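Local coordinates for phosphodiesterase (Trypanosoma brucei brucei, PDB 5H2Q), which belongs to the cyclic nucleotide phosphodiesterase family of the HD superfamily and folds as an all-helical domain with a metal-containing site, at residues Q62-S67 with L113-C118. Numbering follows the deposited sequence.
Sequences QKFGCS and LTELEC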
ATOM      1  N   GLN A  62     -12.364 -13.245 -11.407  1.00 14.87           N
ATOM      2  CA  GLN A  62     -13.276 -14.141 -12.140  1.00 14.73           C
ATOM      3  C   GLN A  62     -14.566 -14.389 -11.360  1.00 18.81           C
ATOM      4  O   GLN A  62     -15.663 -14.294 -11.917  1.00 17.38           O
ATOM      5  CB  GLN A  62     -12.586 -15.469 -12.461  1.00 15.96           C
ATOM      6  CG  GLN A  62     -11.307 -15.366 -13.327  1.00 23.00           C
ATOM      7  CD  GLN A  62     -10.033 -15.284 -12.511  1.00 27.54           C
ATOM      8  OE1 GLN A  62      -9.963 -14.571 -11.514  1.00 22.78           O
ATOM      9  NE2 GLN A  62      -8.963 -15.937 -12.962  1.00 17.89           N
ATOM     10  N   LYS A  63     -14.432 -14.629 -10.035  1.00 16.45           N
ATOM     11  CA  LYS A  63     -15.567 -14.851  -9.135  1.00 16.80           C
ATOM     12  C   LYS A  63     -16.471 -13.635  -9.029  1.00 19.68           C
ATOM     13  O   LYS A  63     -17.653 -13.799  -8.713  1.00 20.80           O
ATOM     14  CB  LYS A  63     -15.079 -15.202  -7.725  1.00 19.26           C
ATOM     15  CG  LYS A  63     -14.494 -16.571  -7.617  1.00 15.71           C
ATOM     16  CD  LYS A  63     -13.910 -16.819  -6.204  1.00 16.39           C
ATOM     17  CE  LYS A  63     -13.252 -18.171  -6.223  1.00 23.25           C
ATOM     18  NZ  LYS A  63     -12.556 -18.513  -4.953  1.00 14.92           N
ATOM     19  N   PHE A  64     -15.927 -12.423  -9.267  1.00 14.56           N
ATOM     20  CA  PHE A  64     -16.709 -11.199  -9.153  1.00 14.73           C
ATOM     21  C   PHE A  64     -17.012 -10.551 -10.505  1.00 18.67           C
ATOM     22  O   PHE A  64     -17.448  -9.408 -10.542  1.00 19.11           O
ATOM     23  CB  PHE A  64     -16.083 -10.209  -8.148  1.00 15.47           C
ATOM     24  CG  PHE A  64     -16.052 -10.872  -6.787  1.00 16.39           C
ATOM     25  CD1 PHE A  64     -17.238 -11.178  -6.114  1.00 19.04           C
ATOM     26  CD2 PHE A  64     -14.847 -11.293  -6.228  1.00 16.64           C
ATOM     27  CE1 PHE A  64     -17.211 -11.862  -4.890  1.00 19.28           C
ATOM     28  CE2 PHE A  64     -14.826 -11.987  -5.007  1.00 19.34           C
ATOM     29  CZ  PHE A  64     -16.013 -12.290  -4.364  1.00 18.24           C
ATOM     30  N   GLY A  65     -16.913 -11.342 -11.569  1.00 16.35           N
ATOM     31  CA  GLY A  65     -17.298 -10.906 -12.911  1.00 16.99           C
ATOM     32  C   GLY A  65     -16.402  -9.856 -13.515  1.00 19.16           C
ATOM     33  O   GLY A  65     -16.830  -9.098 -14.397  1.00 17.40           O
ATOM     34  N   CYS A  66     -15.153  -9.790 -13.024  1.00 15.52           N
ATOM     35  CA  CYS A  66     -14.140  -8.894 -13.564  1.00 15.66           C
ATOM     36  C   CYS A  66     -13.359  -9.687 -14.597  1.00 19.34           C
ATOM     37  O   CYS A  66     -12.616 -10.611 -14.237  1.00 18.55           O
ATOM     38  CB  CYS A  66     -13.222  -8.369 -12.460  1.00 15.60           C
ATOM     39  SG  CYS A  66     -11.883  -7.324 -13.082  1.00 18.04           S
ATOM     40  N   SER A  67     -13.548  -9.352 -15.889  1.00 15.85           N
ATOM     41  CA  SER A  67     -12.871 -10.029 -16.986  1.00 15.69           C
ATOM     42  C   SER A  67     -11.368  -9.780 -16.923  1.00 18.72           C
ATOM     43  O   SER A  67     -10.920  -8.796 -16.293  1.00 17.62           O
ATOM     44  CB  SER A  67     -13.415  -9.549 -18.331  1.00 19.16           C
ATOM     45  OG  SER A  67     -12.922  -8.256 -18.649  1.00 23.30           O
ATOM     46  N   LEU A 113     -12.231 -12.147   6.725  1.00 16.82           N
ATOM     47  CA  LEU A 113     -12.878 -11.297   5.734  1.00 14.87           C
ATOM     48  C   LEU A 113     -13.627 -12.129   4.734  1.00 18.05           C
ATOM     49  O   LEU A 113     -13.253 -13.270   4.502  1.00 18.50           O
ATOM     50  CB  LEU A 113     -11.789 -10.497   4.960  1.00 13.69           C
ATOM     51  CG  LEU A 113     -10.991  -9.446   5.759  1.00 17.98           C
ATOM     52  CD1 LEU A 113      -9.934  -8.797   4.867  1.00 19.46           C
ATOM     53  CD2 LEU A 113     -11.939  -8.384   6.381  1.00 19.67           C
ATOM     54  N   THR A 114     -14.645 -11.560   4.087  1.00 13.48           N
ATOM     55  CA  THR A 114     -15.312 -12.308   3.039  1.00 13.85           C
ATOM     56  C   THR A 114     -14.385 -12.300   1.818  1.00 17.62           C
ATOM     57  O   THR A 114     -13.503 -11.449   1.709  1.00 14.69           O
ATOM     58  CB  THR A 114     -16.653 -11.683   2.648  1.00 16.56           C
ATOM     59  OG1 THR A 114     -16.434 -10.406   2.039  1.00 18.47           O
ATOM     60  CG2 THR A 114     -17.648 -11.581   3.830  1.00 18.81           C
ATOM     61  N   GLU A 115     -14.612 -13.230   0.893  1.00 14.94           N
ATOM     62  CA  GLU A 115     -13.892 -13.331  -0.370  1.00 14.06           C
ATOM     63  C   GLU A 115     -13.971 -12.017  -1.164  1.00 16.64           C
ATOM     64  O   GLU A 115     -12.949 -11.567  -1.706  1.00 14.67           O
ATOM     65  CB  GLU A 115     -14.542 -14.451  -1.161  1.00 15.85           C
ATOM     66  CG  GLU A 115     -13.594 -15.169  -2.067  1.00 17.18           C
ATOM     67  CD  GLU A 115     -14.172 -16.491  -2.519  1.00 11.82           C
ATOM     68  OE1 GLU A 115     -15.376 -16.545  -2.864  1.00 20.30           O
ATOM     69  OE2 GLU A 115     -13.391 -17.459  -2.567  1.00 18.17           O
ATOM     70  N   LEU A 116     -15.164 -11.380  -1.201  1.00 13.75           N
ATOM     71  CA  LEU A 116     -15.329 -10.082  -1.854  1.00 14.24           C
ATOM     72  C   LEU A 116     -14.411  -9.055  -1.219  1.00 16.00           C
ATOM     73  O   LEU A 116     -13.745  -8.321  -1.945  1.00 15.21           O
ATOM     74  CB  LEU A 116     -16.790  -9.585  -1.828  1.00 13.88           C
ATOM     75  CG  LEU A 116     -17.043  -8.179  -2.444  1.00 17.53           C
ATOM     76  CD1 LEU A 116     -16.489  -8.066  -3.876  1.00 16.86           C
ATOM     77  CD2 LEU A 116     -18.481  -7.786  -2.355  1.00 22.13           C
ATOM     78  N   GLU A 117     -14.363  -8.999   0.126  1.00 12.96           N
ATOM     79  CA  GLU A 117     -13.488  -8.027   0.815  1.00 13.15           C
ATOM     80  C   GLU A 117     -11.989  -8.250   0.505  1.00 14.32           C
ATOM     81  O   GLU A 117     -11.216  -7.298   0.428  1.00 14.16           O
ATOM     82  CB  GLU A 117     -13.771  -8.026   2.312  1.00 14.47           C
ATOM     83  CG  GLU A 117     -15.112  -7.407   2.658  1.00 15.53           C
ATOM     84  CD  GLU A 117     -15.628  -7.807   4.019  1.00 20.18           C
ATOM     85  OE1 GLU A 117     -15.054  -8.734   4.642  1.00 22.56           O
ATOM     86  OE2 GLU A 117     -16.567  -7.133   4.495  1.00 22.69           O
ATOM     87  N   CYS A 118     -11.589  -9.518   0.322  1.00 11.41           N
ATOM     88  CA  CYS A 118     -10.209  -9.853  -0.046  1.00 10.66           C
ATOM     89  C   CYS A 118      -9.905  -9.273  -1.425  1.00 12.67           C
ATOM     90  O   CYS A 118      -8.878  -8.620  -1.600  1.00 12.00           O
ATOM     91  CB  CYS A 118      -9.996 -11.352  -0.014  1.00 11.53           C
ATOM     92  SG  CYS A 118     -10.001 -12.044   1.668  1.00 15.45           S
TER
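Phe64 reaches across from the end of helix 60-63 to the first turn of helix 115-127, where its ring packs on Leu116. The two are joined by a CH-pi contact: CD1 of Leu116 lies over the middle of one ring face, 3.9 Å from the centroid. With CG of Leu116 anti to the backbone N (chi1 177°), the turn about the next bond (chi2 53°) sets the CD1 branch over the ring. The far end of the ring meets the helix backbone, with Phe64 CZ 3.4 Å from Leu116 N, while CB of Lys63 covers the opposite face nearer its rim. Leu183, from a loop, touches both Phe64 and Leu116 and extends the apolar patch.

Beside this packing runs a salt bridge between exposed side chains. Lys63, extended beyond CG, crosses Glu115 at about a right angle and places NZ 2.7 Å from Glu115 OE2. The ammonium comes from above the carboxylate plane, 53° out of it.

Both backbones have defined helix ends here. Gly65, with positive phi, is the C' residue of a Schellman motif closing helix 60-63: Gly65 N bonds to Gln62 O at 3.2 Å, and Cys66 N makes the outer bond, back to a carbonyl of the same helix. Helix 115-127 opens with a capping box: Glu117 N donates to Thr114 OG1 (3.2 Å), and Thr114 N returns a bond to Glu117 OE1 (2.9 Å). A salt bridge from Glu117 OE2 to Arg230 ties this cap to helix 227-242.

The contact thus joins a helix C-terminus to a helix N-terminus at the periphery of the domain; the ammonium at the former and the carboxylate at the latter probably also suit the two helix dipoles, though solvent should weaken the pair.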